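Local coordinates for putative Lipoprotein (PDB 3U24) that is of unknown function but binds zinc and calcium ions and, as a DUF885 member of the Peptidase_MA clan, may be related to metallopeptidases, at residues M487-M496 and A505-R513; N298-I306 and M496-R504. All coordinates share one frame; numbering follows the deposited sequence.

In the fold
Helix 489-499 takes part in both contacts, which share Met496 and lie on the same side of the chain's centre, their own centres about 14 Å apart. Contact 1 packs the start of this helix against 505-513, on the next helix along the chain; contact 2 sets its C-terminal end and the following turn against 298-306, a helix distant in sequence. Both are partly buried and carry a calcium ligand, but contact 1 lies nearer the chain's centre. Its middle is apolar, built of alanines, Ile493 and the Trp511 indole, whereas contact 2 centres on Phe501 with Arg303 beside it, weakly bonded to a backbone carbonyl, and adds a salt bridge. Helix 459-485 lines both, touching Ala492 and Trp511 in one and Phe501 in the other.

Contact 1: residues M487-M496 and A505-R513; sequences MTEEQAIALM and AEAEGKWRR. With CA (calcium ion), chain R.
Two consecutive helices joined by a short turn, with a calcium ion at their margin, bring Glu489 over one face of the Trp511 indole. The segment axes of 489-496 and 505-513 approach to 8.9 Å at 131°. Glu489 CA stands 3.6 Å from the centroid of the six-membered ring of Trp511, 11° off its normal, a CH-pi contact. With CG of Glu489 anti to the backbone N (chi1 -179°) and the chain extended, CB and CG continue across the indole and the carboxylate stacks nearly parallel to it, Glu489 CD 3.6 Å from Trp511 NE1. Both carboxylate oxygens hold the calcium ion, OE2 of Glu489 at 2.4 Å and OE1 of Glu489 at 2.7 Å; a water on the metal weakly accepts from Trp511 NE1. Alanines suit the close approach further along: Ala492 CB meets Trp511 CE3 at 3.6 Å, and Ala507 CB touches both Ile493 CD1 and Met496 CB, 3.7 Å from each. The selenomethionine end of Met496 passes near Lys510, whose ammonium bonds Asn475. At the helix start, Thr488 and Gln491 form a capping box. Thus one glutamate serves twice, its aliphatic part covering the tryptophan and its carboxylate gripping calcium, which probably offsets that carboxylate's charge.

Contact 2: residues N298-I306 and M496-R504; sequences NKIAIRQLI and MMDEAFQQR. With CA (calcium ion), chain T.
Phe501, just beyond the pi-type turn at 496-499, sets its ring against helix 298-306. It is the first residue to leave helical backbone angles, and its positive phi turns the chain off the helix. The ring lies between Ile302 CG2 over one face, 4.2 Å from the Phe501 centroid, and the Glu499 carbonyl oxygen over the other. An apolar ring suits this place because Leu470 of helix 459-485 also packs on it and Ile306 CD1 reaches Phe501 CD2 at 4.4 Å. Beside it, Arg303 starts with CG anti to the backbone N (chi1 179°) and bends at chi2, carrying its guanidinium past the phenyl with the two planes nearly perpendicular. Arg303 NH1 makes a weak hydrogen bond to Gln502 O at 3.4 Å. Glu499, with CG beside its backbone N and a bend at chi2, brings its carboxylate back toward the extended Lys299. In their salt bridge Lys299 NZ lies 2.8 Å from Glu499 OE1, on its syn lone pair, and bonds Glu499 OE2 weakly at 3.0 Å. Lys271 and Gln275 also hold Glu499 OE1. Replacing Glu499 by alanine is likely to strip Lys299 and Lys271 of their shared carboxylate and Gln275 of its acceptor. Nearby, Asp498 OD1 binds a calcium ion at 2.3 Å, with three waters. A firm lysine-carboxylate bridge and a weaker arginine-carbonyl bond thus flank an apolar ring, so charge and packing together join this helix to the turn.

Contact 1: residues M487-M496 and A505-R513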
HETATM    1  N   MSE A 487     -17.457   3.679  15.028  1.00 28.41           N
HETATM    2  CA  MSE A 487     -18.407   3.653  13.899  1.00 28.14           C
HETATM    3  C   MSE A 487     -18.841   2.210  13.642  1.00 28.33           C
HETATM    4  O   MSE A 487     -18.010   1.303  13.671  1.00 26.48           O
HETATM    5  CB  MSE A 487     -17.764   4.252  12.646  1.00 27.78           C
HETATM    6  CG  MSE A 487     -18.520   4.068  11.346  1.00 27.01           C
HETATM    7 SE   MSE A 487     -17.673   4.976   9.844  0.80 25.65          SE
HETATM    8  CE  MSE A 487     -18.480   6.740  10.009  1.00 26.03           C
ATOM      9  N   THR A 488     -20.145   1.998  13.446  1.00 28.82           N
ATOM     10  CA  THR A 488     -20.695   0.659  13.204  1.00 28.97           C
ATOM     11  C   THR A 488     -20.636   0.275  11.736  1.00 28.43           C
ATOM     12  O   THR A 488     -20.482   1.141  10.868  1.00 27.47           O
ATOM     13  CB  THR A 488     -22.183   0.610  13.556  1.00 30.51           C
ATOM     14  OG1 THR A 488     -22.867   1.546  12.705  1.00 30.55           O
ATOM     15  CG2 THR A 488     -22.409   0.949  15.077  1.00 31.69           C
ATOM     16  N   GLU A 489     -20.836  -1.014  11.457  1.00 28.40           N
ATOM     17  CA  GLU A 489     -20.829  -1.506  10.099  1.00 29.15           C
ATOM     18  C   GLU A 489     -21.850  -0.751   9.244  1.00 29.40           C
ATOM     19  O   GLU A 489     -21.500  -0.314   8.126  1.00 28.42           O
ATOM     20  CB  GLU A 489     -21.092  -3.013  10.062  1.00 31.46           C
ATOM     21  CG  GLU A 489     -21.075  -3.631   8.659  1.00 33.88           C
ATOM     22  CD  GLU A 489     -21.155  -5.169   8.660  1.00 36.89           C
ATOM     23  OE1 GLU A 489     -21.233  -5.792   9.745  1.00 38.64           O
ATOM     24  OE2 GLU A 489     -21.165  -5.783   7.565  1.00 41.33           O
ATOM     25  N   GLU A 490     -23.084  -0.586   9.752  1.00 28.49           N
ATOM     26  CA  GLU A 490     -24.140   0.142   9.025  1.00 28.48           C
ATOM     27  C   GLU A 490     -23.745   1.598   8.786  1.00 28.38           C
ATOM     28  O   GLU A 490     -23.946   2.126   7.704  1.00 27.69           O
ATOM     29  CB  GLU A 490     -25.507   0.079   9.764  1.00 29.01           C
ATOM     30  N   GLN A 491     -23.181   2.269   9.789  1.00 29.07           N
ATOM     31  CA  GLN A 491     -22.686   3.639   9.554  1.00 29.33           C
ATOM     32  C   GLN A 491     -21.574   3.663   8.507  1.00 28.13           C
ATOM     33  O   GLN A 491     -21.552   4.543   7.656  1.00 28.63           O
ATOM     34  CB  GLN A 491     -22.199   4.283  10.856  1.00 30.12           C
ATOM     35  CG  GLN A 491     -23.319   4.589  11.832  1.00 32.01           C
ATOM     36  CD  GLN A 491     -22.834   4.746  13.258  1.00 32.91           C
ATOM     37  OE1 GLN A 491     -21.673   4.484  13.571  1.00 31.86           O
ATOM     38  NE2 GLN A 491     -23.738   5.175  14.138  1.00 33.81           N
ATOM     39  N   ALA A 492     -20.685   2.679   8.525  1.00 27.47           N
ATOM     40  CA  ALA A 492     -19.551   2.701   7.571  1.00 27.53           C
ATOM     41  C   ALA A 492     -20.071   2.514   6.160  1.00 27.55           C
ATOM     42  O   ALA A 492     -19.619   3.187   5.235  1.00 27.20           O
ATOM     43  CB  ALA A 492     -18.506   1.650   7.903  1.00 25.06           C
ATOM     44  N   ILE A 493     -21.025   1.605   5.994  1.00 28.59           N
ATOM     45  CA  ILE A 493     -21.622   1.357   4.673  1.00 29.66           C
ATOM     46  C   ILE A 493     -22.368   2.601   4.132  1.00 30.49           C
ATOM     47  O   ILE A 493     -22.254   2.910   2.952  1.00 30.88           O
ATOM     48  CB  ILE A 493     -22.608   0.152   4.680  1.00 31.03           C
ATOM     49  CG1 ILE A 493     -21.889  -1.155   4.995  1.00 31.86           C
ATOM     50  CG2 ILE A 493     -23.360   0.011   3.343  1.00 30.79           C
ATOM     51  CD1 ILE A 493     -20.752  -1.474   4.043  1.00 32.85           C
ATOM     52  N   ALA A 494     -23.102   3.303   4.995  1.00 29.95           N
ATOM     53  CA  ALA A 494     -23.861   4.503   4.617  1.00 31.06           C
ATOM     54  C   ALA A 494     -22.883   5.640   4.272  1.00 30.89           C
ATOM     55  O   ALA A 494     -23.109   6.352   3.325  1.00 32.75           O
ATOM     56  CB  ALA A 494     -24.872   4.911   5.734  1.00 30.41           C
ATOM     57  N   LEU A 495     -21.754   5.767   4.993  1.00 30.78           N
ATOM     58  CA  LEU A 495     -20.698   6.704   4.581  1.00 29.80           C
ATOM     59  C   LEU A 495     -20.223   6.436   3.132  1.00 30.25           C
ATOM     60  O   LEU A 495     -20.211   7.321   2.265  1.00 29.12           O
ATOM     61  CB  LEU A 495     -19.500   6.600   5.526  1.00 28.92           C
ATOM     62  CG  LEU A 495     -18.261   7.508   5.321  1.00 28.43           C
ATOM     63  CD1 LEU A 495     -18.578   8.940   5.803  1.00 28.30           C
ATOM     64  CD2 LEU A 495     -17.034   6.922   6.059  1.00 26.44           C
HETATM   65  N   MSE A 496     -19.826   5.200   2.872  1.00 29.80           N
HETATM   66  CA  MSE A 496     -19.208   4.910   1.608  1.00 30.09           C
HETATM   67  C   MSE A 496     -20.242   5.035   0.481  1.00 30.79           C
HETATM   68  O   MSE A 496     -19.930   5.494  -0.599  1.00 30.96           O
HETATM   69  CB  MSE A 496     -18.526   3.529   1.604  1.00 30.16           C
HETATM   70  CG  MSE A 496     -17.261   3.324   2.510  1.00 29.63           C
HETATM   71 SE   MSE A 496     -15.960   4.824   2.721  0.80 31.59          SE
HETATM   72  CE  MSE A 496     -15.173   4.818   0.941  1.00 30.83           C
ATOM     73  N   ALA A 505     -20.779  -3.494  -2.958  1.00 37.75           N
ATOM     74  CA  ALA A 505     -19.666  -4.397  -2.858  1.00 38.88           C
ATOM     75  C   ALA A 505     -18.390  -3.615  -2.471  1.00 36.73           C
ATOM     76  O   ALA A 505     -17.590  -4.085  -1.666  1.00 34.24           O
ATOM     77  CB  ALA A 505     -19.480  -5.156  -4.178  1.00 37.85           C
ATOM     78  N   GLU A 506     -18.203  -2.426  -3.049  1.00 35.60           N
ATOM     79  CA  GLU A 506     -17.038  -1.623  -2.736  1.00 33.26           C
ATOM     80  C   GLU A 506     -17.098  -1.218  -1.241  1.00 33.19           C
ATOM     81  O   GLU A 506     -16.100  -1.318  -0.502  1.00 31.83           O
ATOM     82  CB  GLU A 506     -16.904  -0.420  -3.673  1.00 32.44           C
ATOM     83  N   ALA A 507     -18.283  -0.856  -0.773  1.00 32.60           N
ATOM     84  CA  ALA A 507     -18.443  -0.412   0.597  1.00 31.21           C
ATOM     85  C   ALA A 507     -18.109  -1.545   1.550  1.00 32.29           C
ATOM     86  O   ALA A 507     -17.330  -1.356   2.508  1.00 30.41           O
ATOM     87  CB  ALA A 507     -19.833   0.115   0.835  1.00 29.94           C
ATOM     88  N   GLU A 508     -18.667  -2.713   1.270  1.00 32.75           N
ATOM     89  CA  GLU A 508     -18.451  -3.889   2.103  1.00 34.90           C
ATOM     90  C   GLU A 508     -16.960  -4.245   2.145  1.00 31.54           C
ATOM     91  O   GLU A 508     -16.446  -4.572   3.204  1.00 32.88           O
ATOM     92  CB  GLU A 508     -19.244  -5.112   1.610  1.00 38.29           C
ATOM     93  CG  GLU A 508     -20.612  -5.371   2.237  1.00 46.32           C
ATOM     94  CD  GLU A 508     -21.355  -6.586   1.594  1.00 54.57           C
ATOM     95  OE1 GLU A 508     -20.767  -7.270   0.700  1.00 57.53           O
ATOM     96  OE2 GLU A 508     -22.531  -6.870   1.965  1.00 58.65           O
ATOM     97  N   GLY A 509     -16.302  -4.239   0.999  1.00 28.96           N
ATOM     98  CA  GLY A 509     -14.878  -4.483   0.915  1.00 28.65           C
ATOM     99  C   GLY A 509     -14.081  -3.507   1.783  1.00 27.76           C
ATOM    100  O   GLY A 509     -13.126  -3.896   2.470  1.00 26.75           O
ATOM    101  N   LYS A 510     -14.495  -2.247   1.781  1.00 27.77           N
ATOM    102  CA  LYS A 510     -13.845  -1.237   2.590  1.00 27.81           C
ATOM    103  C   LYS A 510     -14.035  -1.446   4.084  1.00 26.82           C
ATOM    104  O   LYS A 510     -13.084  -1.324   4.853  1.00 25.20           O
ATOM    105  CB  LYS A 510     -14.320   0.143   2.192  1.00 30.23           C
ATOM    106  CG  LYS A 510     -13.688   0.661   0.924  1.00 32.49           C
ATOM    107  CD  LYS A 510     -12.252   1.125   1.154  1.00 34.32           C
ATOM    108  CE  LYS A 510     -11.628   1.577  -0.169  1.00 36.17           C
ATOM    109  NZ  LYS A 510     -12.271   2.829  -0.690  1.00 41.08           N
ATOM    110  N   TRP A 511     -15.244  -1.801   4.501  1.00 25.65           N
ATOM    111  CA  TRP A 511     -15.470  -2.150   5.890  1.00 25.80           C
ATOM    112  C   TRP A 511     -14.536  -3.276   6.342  1.00 26.82           C
ATOM    113  O   TRP A 511     -13.852  -3.160   7.368  1.00 25.27           O
ATOM    114  CB  TRP A 511     -16.933  -2.548   6.092  1.00 25.88           C
ATOM    115  CG  TRP A 511     -17.178  -3.266   7.380  1.00 25.43           C
ATOM    116  CD1 TRP A 511     -17.377  -4.624   7.567  1.00 25.67           C
ATOM    117  CD2 TRP A 511     -17.234  -2.684   8.728  1.00 25.53           C
ATOM    118  NE1 TRP A 511     -17.548  -4.910   8.914  1.00 25.93           N
ATOM    119  CE2 TRP A 511     -17.488  -3.794   9.649  1.00 25.19           C
ATOM    120  CE3 TRP A 511     -17.152  -1.397   9.237  1.00 25.44           C
ATOM    121  CZ2 TRP A 511     -17.613  -3.602  11.003  1.00 26.14           C
ATOM    122  CZ3 TRP A 511     -17.270  -1.219  10.608  1.00 25.21           C
ATOM    123  CH2 TRP A 511     -17.511  -2.287  11.467  1.00 25.85           C
ATOM    124  N   ARG A 512     -14.516  -4.369   5.581  1.00 27.46           N
ATOM    125  CA  ARG A 512     -13.667  -5.505   5.898  1.00 29.93           C
ATOM    126  C   ARG A 512     -12.197  -5.111   6.039  1.00 28.33           C
ATOM    127  O   ARG A 512     -11.524  -5.502   6.979  1.00 27.07           O
ATOM    128  CB  ARG A 512     -13.792  -6.600   4.839  1.00 34.55           C
ATOM    129  CG  ARG A 512     -13.034  -7.882   5.206  1.00 40.29           C
ATOM    130  CD  ARG A 512     -13.195  -8.971   4.135  1.00 48.01           C
ATOM    131  NE  ARG A 512     -12.770 -10.311   4.599  1.00 51.23           N
ATOM    132  CZ  ARG A 512     -11.611 -10.898   4.289  1.00 55.06           C
ATOM    133  NH1 ARG A 512     -10.720 -10.278   3.500  1.00 56.50           N
ATOM    134  NH2 ARG A 512     -11.338 -12.121   4.771  1.00 56.74           N
ATOM    135  N   ARG A 513     -11.714  -4.332   5.094  1.00 28.02           N
ATOM    136  CA  ARG A 513     -10.325  -3.885   5.096  1.00 30.48           C
ATOM    137  C   ARG A 513      -9.993  -3.064   6.374  1.00 28.37           C
ATOM    138  O   ARG A 513      -8.911  -3.230   6.975  1.00 28.46           O
ATOM    139  CB  ARG A 513     -10.076  -3.088   3.824  1.00 31.95           C
ATOM    140  CG  ARG A 513      -8.690  -2.520   3.659  1.00 33.77           C
ATOM    141  CD  ARG A 513      -8.565  -2.010   2.233  1.00 35.75           C
ATOM    142  NE  ARG A 513      -7.388  -1.181   2.061  1.00 38.24           N
ATOM    143  CZ  ARG A 513      -7.116  -0.475   0.966  1.00 38.12           C
ATOM    144  NH1 ARG A 513      -7.951  -0.507  -0.080  1.00 38.09           N
ATOM    145  NH2 ARG A 513      -6.007   0.270   0.932  1.00 36.61           N
TER
HETATM  146 CA    CA R 602     -20.978  -8.093   8.272  1.00 68.10          CA
HETATM  147  O   HOH W   1     -18.704  -8.200   8.855  1.00 55.19           O
HETATM  148  O   HOH W   2     -23.488  -7.891   7.877  1.00 64.28           O

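Contact 2: residues N298-I306 and M496-R504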
ATOM      1  N   ASN A 298     -30.096  16.899  -2.980  1.00 48.20           N
ATOM      2  CA  ASN A 298     -28.878  17.008  -3.752  1.00 47.22           C
ATOM      3  C   ASN A 298     -28.147  15.684  -3.938  1.00 44.47           C
ATOM      4  O   ASN A 298     -27.668  15.403  -5.017  1.00 42.76           O
ATOM      5  CB  ASN A 298     -27.914  17.996  -3.086  1.00 47.74           C
ATOM      6  CG  ASN A 298     -28.233  19.463  -3.375  1.00 49.72           C
ATOM      7  OD1 ASN A 298     -28.974  19.808  -4.297  1.00 52.14           O
ATOM      8  ND2 ASN A 298     -27.630  20.344  -2.580  1.00 50.62           N
ATOM      9  N   LYS A 299     -28.055  14.886  -2.884  1.00 44.39           N
ATOM     10  CA  LYS A 299     -27.271  13.663  -2.922  1.00 45.36           C
ATOM     11  C   LYS A 299     -27.868  12.571  -3.823  1.00 45.19           C
ATOM     12  O   LYS A 299     -27.116  11.790  -4.416  1.00 45.13           O
ATOM     13  CB  LYS A 299     -26.996  13.143  -1.505  1.00 47.61           C
ATOM     14  CG  LYS A 299     -25.891  13.944  -0.798  1.00 51.09           C
ATOM     15  CD  LYS A 299     -25.602  13.468   0.626  1.00 52.55           C
ATOM     16  CE  LYS A 299     -24.640  14.402   1.347  1.00 53.14           C
ATOM     17  NZ  LYS A 299     -24.680  14.246   2.837  1.00 54.60           N
ATOM     18  N   ILE A 300     -29.193  12.516  -3.926  1.00 45.14           N
ATOM     19  CA  ILE A 300     -29.855  11.607  -4.858  1.00 46.07           C
ATOM     20  C   ILE A 300     -29.620  12.129  -6.277  1.00 42.62           C
ATOM     21  O   ILE A 300     -29.272  11.367  -7.174  1.00 41.61           O
ATOM     22  CB  ILE A 300     -31.388  11.484  -4.591  1.00 50.44           C
ATOM     23  CG1 ILE A 300     -31.678  10.828  -3.230  1.00 53.77           C
ATOM     24  CG2 ILE A 300     -32.082  10.678  -5.682  1.00 49.49           C
ATOM     25  CD1 ILE A 300     -33.167  10.538  -2.978  1.00 54.84           C
ATOM     26  N   ALA A 301     -29.836  13.426  -6.478  1.00 39.70           N
ATOM     27  CA  ALA A 301     -29.521  14.081  -7.748  1.00 37.26           C
ATOM     28  C   ALA A 301     -28.076  13.821  -8.212  1.00 34.68           C
ATOM     29  O   ALA A 301     -27.833  13.422  -9.357  1.00 33.89           O
ATOM     30  CB  ALA A 301     -29.752  15.574  -7.618  1.00 37.13           C
ATOM     31  N   ILE A 302     -27.111  14.063  -7.336  1.00 33.37           N
ATOM     32  CA  ILE A 302     -25.684  13.854  -7.705  1.00 32.59           C
ATOM     33  C   ILE A 302     -25.437  12.391  -8.096  1.00 32.33           C
ATOM     34  O   ILE A 302     -24.819  12.129  -9.113  1.00 31.05           O
ATOM     35  CB  ILE A 302     -24.750  14.261  -6.571  1.00 31.35           C
ATOM     36  CG1 ILE A 302     -24.794  15.784  -6.370  1.00 32.32           C
ATOM     37  CG2 ILE A 302     -23.328  13.796  -6.818  1.00 29.94           C
ATOM     38  CD1 ILE A 302     -24.171  16.212  -5.059  1.00 30.94           C
ATOM     39  N   ARG A 303     -25.984  11.460  -7.319  1.00 34.46           N
ATOM     40  CA  ARG A 303     -25.855  10.017  -7.560  1.00 38.15           C
ATOM     41  C   ARG A 303     -26.462   9.618  -8.908  1.00 35.99           C
ATOM     42  O   ARG A 303     -25.895   8.808  -9.626  1.00 33.80           O
ATOM     43  CB  ARG A 303     -26.486   9.211  -6.399  1.00 45.38           C
ATOM     44  CG  ARG A 303     -26.442   7.677  -6.539  1.00 53.61           C
ATOM     45  CD  ARG A 303     -24.990   7.152  -6.646  1.00 62.03           C
ATOM     46  NE  ARG A 303     -24.878   5.685  -6.813  1.00 70.58           N
ATOM     47  CZ  ARG A 303     -24.630   4.786  -5.844  1.00 75.12           C
ATOM     48  NH1 ARG A 303     -24.453   5.139  -4.566  1.00 74.10           N
ATOM     49  NH2 ARG A 303     -24.557   3.494  -6.168  1.00 78.99           N
ATOM     50  N   GLN A 304     -27.566  10.245  -9.281  1.00 35.30           N
ATOM     51  CA  GLN A 304     -28.234   9.887 -10.514  1.00 37.00           C
ATOM     52  C   GLN A 304     -27.518  10.437 -11.728  1.00 34.57           C
ATOM     53  O   GLN A 304     -27.392   9.752 -12.741  1.00 33.49           O
ATOM     54  CB  GLN A 304     -29.729  10.306 -10.483  1.00 39.71           C
ATOM     55  CG  GLN A 304     -30.584   9.341  -9.653  1.00 41.48           C
ATOM     56  CD  GLN A 304     -32.039   9.777  -9.472  1.00 45.51           C
ATOM     57  OE1 GLN A 304     -32.522  10.707 -10.131  1.00 45.91           O
ATOM     58  NE2 GLN A 304     -32.747   9.100  -8.564  1.00 46.60           N
ATOM     59  N   LEU A 305     -27.067  11.682 -11.643  1.00 32.41           N
ATOM     60  CA  LEU A 305     -26.266  12.249 -12.715  1.00 30.28           C
ATOM     61  C   LEU A 305     -25.003  11.437 -12.870  1.00 28.31           C
ATOM     62  O   LEU A 305     -24.646  11.063 -13.950  1.00 27.82           O
ATOM     63  CB  LEU A 305     -25.919  13.719 -12.440  1.00 30.18           C
ATOM     64  CG  LEU A 305     -25.082  14.471 -13.490  1.00 29.22           C
ATOM     65  CD1 LEU A 305     -25.667  14.317 -14.893  1.00 29.32           C
ATOM     66  CD2 LEU A 305     -24.980  15.927 -13.104  1.00 29.36           C
ATOM     67  N   ILE A 306     -24.342  11.103 -11.790  1.00 29.10           N
ATOM     68  CA  ILE A 306     -23.104  10.317 -11.911  1.00 29.48           C
ATOM     69  C   ILE A 306     -23.386   8.976 -12.574  1.00 29.72           C
ATOM     70  O   ILE A 306     -22.644   8.561 -13.465  1.00 28.68           O
ATOM     71  CB  ILE A 306     -22.427  10.106 -10.533  1.00 31.42           C
ATOM     72  CG1 ILE A 306     -21.764  11.420 -10.066  1.00 31.74           C
ATOM     73  CG2 ILE A 306     -21.365   8.977 -10.556  1.00 30.04           C
ATOM     74  CD1 ILE A 306     -21.211  11.331  -8.649  1.00 33.05           C
HETATM   75  N   MSE A 496     -19.826   5.200   2.872  1.00 29.80           N
HETATM   76  CA  MSE A 496     -19.208   4.910   1.608  1.00 30.09           C
HETATM   77  C   MSE A 496     -20.242   5.035   0.481  1.00 30.79           C
HETATM   78  O   MSE A 496     -19.930   5.494  -0.599  1.00 30.96           O
HETATM   79  CB  MSE A 496     -18.526   3.529   1.604  1.00 30.16           C
HETATM   80  CG  MSE A 496     -17.261   3.324   2.510  1.00 29.63           C
HETATM   81 SE   MSE A 496     -15.960   4.824   2.721  0.80 31.59          SE
HETATM   82  CE  MSE A 496     -15.173   4.818   0.941  1.00 30.83           C
HETATM   83  N   MSE A 497     -21.488   4.681   0.732  1.00 33.32           N
HETATM   84  CA  MSE A 497     -22.485   4.673  -0.354  1.00 34.96           C
HETATM   85  C   MSE A 497     -23.190   6.014  -0.488  1.00 34.97           C
HETATM   86  O   MSE A 497     -23.370   6.493  -1.589  1.00 33.22           O
HETATM   87  CB  MSE A 497     -23.514   3.573  -0.130  1.00 37.89           C
HETATM   88  CG  MSE A 497     -22.947   2.157  -0.187  1.00 40.83           C
HETATM   89 SE   MSE A 497     -24.387   0.753  -0.205  1.00 48.83          SE
HETATM   90  CE  MSE A 497     -25.573   1.548  -1.533  1.00 47.47           C
ATOM     91  N   ASP A 498     -23.586   6.615   0.627  1.00 37.08           N
ATOM     92  CA  ASP A 498     -24.395   7.843   0.591  1.00 41.82           C
ATOM     93  C   ASP A 498     -23.558   9.129   0.510  1.00 42.54           C
ATOM     94  O   ASP A 498     -24.003  10.107  -0.082  1.00 47.58           O
ATOM     95  CB  ASP A 498     -25.307   7.919   1.815  1.00 43.85           C
ATOM     96  CG  ASP A 498     -26.273   6.737   1.904  1.00 48.47           C
ATOM     97  OD1 ASP A 498     -26.544   6.051   0.886  1.00 51.10           O
ATOM     98  OD2 ASP A 498     -26.781   6.491   3.009  1.00 52.46           O
ATOM     99  N   GLU A 499     -22.370   9.130   1.113  1.00 41.49           N
ATOM    100  CA  GLU A 499     -21.507  10.322   1.129  1.00 41.28           C
ATOM    101  C   GLU A 499     -20.493  10.269  -0.007  1.00 38.75           C
ATOM    102  O   GLU A 499     -20.234  11.287  -0.603  1.00 40.67           O
ATOM    103  CB  GLU A 499     -20.789  10.504   2.479  1.00 41.51           C
ATOM    104  CG  GLU A 499     -21.711  10.590   3.704  1.00 44.72           C
ATOM    105  CD  GLU A 499     -22.703  11.755   3.657  1.00 47.23           C
ATOM    106  OE1 GLU A 499     -22.317  12.878   3.273  1.00 49.26           O
ATOM    107  OE2 GLU A 499     -23.887  11.557   4.003  1.00 53.40           O
ATOM    108  N   ALA A 500     -19.969   9.079  -0.312  1.00 36.25           N
ATOM    109  CA  ALA A 500     -18.959   8.871  -1.355  1.00 34.42           C
ATOM    110  C   ALA A 500     -19.489   8.218  -2.617  1.00 34.37           C
ATOM    111  O   ALA A 500     -18.707   7.914  -3.498  1.00 31.53           O
ATOM    112  CB  ALA A 500     -17.821   8.015  -0.816  1.00 32.25           C
ATOM    113  N   PHE A 501     -20.795   7.948  -2.680  1.00 35.69           N
ATOM    114  CA  PHE A 501     -21.445   7.463  -3.904  1.00 38.62           C
ATOM    115  C   PHE A 501     -20.854   6.170  -4.456  1.00 39.29           C
ATOM    116  O   PHE A 501     -20.833   5.961  -5.661  1.00 41.51           O
ATOM    117  CB  PHE A 501     -21.476   8.575  -4.971  1.00 39.76           C
ATOM    118  CG  PHE A 501     -21.910   9.894  -4.412  1.00 40.98           C
ATOM    119  CD1 PHE A 501     -23.202  10.061  -3.940  1.00 44.31           C
ATOM    120  CD2 PHE A 501     -21.021  10.940  -4.282  1.00 40.89           C
ATOM    121  CE1 PHE A 501     -23.608  11.267  -3.384  1.00 45.60           C
ATOM    122  CE2 PHE A 501     -21.413  12.139  -3.718  1.00 41.90           C
ATOM    123  CZ  PHE A 501     -22.707  12.304  -3.266  1.00 44.22           C
ATOM    124  N   GLN A 502     -20.407   5.295  -3.561  1.00 38.88           N
ATOM    125  CA  GLN A 502     -19.929   3.965  -3.951  1.00 40.37           C
ATOM    126  C   GLN A 502     -21.016   2.862  -3.962  1.00 40.06           C
ATOM    127  O   GLN A 502     -22.085   2.984  -3.347  1.00 38.52           O
ATOM    128  CB  GLN A 502     -18.759   3.546  -3.048  1.00 41.83           C
ATOM    129  CG  GLN A 502     -17.488   4.287  -3.417  1.00 43.58           C
ATOM    130  CD  GLN A 502     -16.382   4.106  -2.443  1.00 43.76           C
ATOM    131  OE1 GLN A 502     -16.267   3.094  -1.757  1.00 48.62           O
ATOM    132  NE2 GLN A 502     -15.534   5.103  -2.380  1.00 51.09           N
ATOM    133  N   GLN A 503     -20.693   1.789  -4.670  1.00 39.87           N
ATOM    134  CA  GLN A 503     -21.520   0.594  -4.751  1.00 41.68           C
ATOM    135  C   GLN A 503     -21.394  -0.229  -3.479  1.00 41.47           C
ATOM    136  O   GLN A 503     -20.402  -0.150  -2.721  1.00 36.96           O
ATOM    137  CB  GLN A 503     -21.046  -0.309  -5.893  1.00 43.34           C
ATOM    138  CG  GLN A 503     -21.121   0.289  -7.274  1.00 45.24           C
ATOM    139  CD  GLN A 503     -22.542   0.344  -7.776  1.00 50.47           C
ATOM    140  OE1 GLN A 503     -23.058   1.431  -8.051  1.00 54.01           O
ATOM    141  NE2 GLN A 503     -23.208  -0.841  -7.875  1.00 49.43           N
ATOM    142  N   ARG A 504     -22.365  -1.102  -3.317  1.00 41.53           N
ATOM    143  CA  ARG A 504     -22.458  -1.952  -2.161  1.00 41.05           C
ATOM    144  C   ARG A 504     -21.203  -2.796  -1.924  1.00 39.27           C
ATOM    145  O   ARG A 504     -20.673  -2.843  -0.823  1.00 38.76           O
ATOM    146  CB  ARG A 504     -23.650  -2.876  -2.368  1.00 43.40           C
ATOM    147  CG  ARG A 504     -23.883  -3.834  -1.226  1.00 44.14           C
ATOM    148  CD  ARG A 504     -24.418  -3.112  -0.007  1.00 44.62           C
ATOM    149  NE  ARG A 504     -24.125  -3.897   1.185  1.00 46.20           N
ATOM    150  CZ  ARG A 504     -24.732  -3.757   2.360  1.00 46.27           C
ATOM    151  NH1 ARG A 504     -25.695  -2.845   2.523  1.00 44.13           N
ATOM    152  NH2 ARG A 504     -24.370  -4.556   3.371  1.00 47.26           N
TER
HETATM  153 CA    CA T 604     -27.974   4.246   1.147  1.00 67.50          CA
HETATM  154  O   HOH W   3     -28.833   5.194   3.290  1.00 54.99           O
HETATM  155  O   HOH W   4     -29.557   5.777   0.780  1.00 62.34           O
HETATM  156  O   HOH W   5     -26.988   2.687   2.977  1.00 42.24           O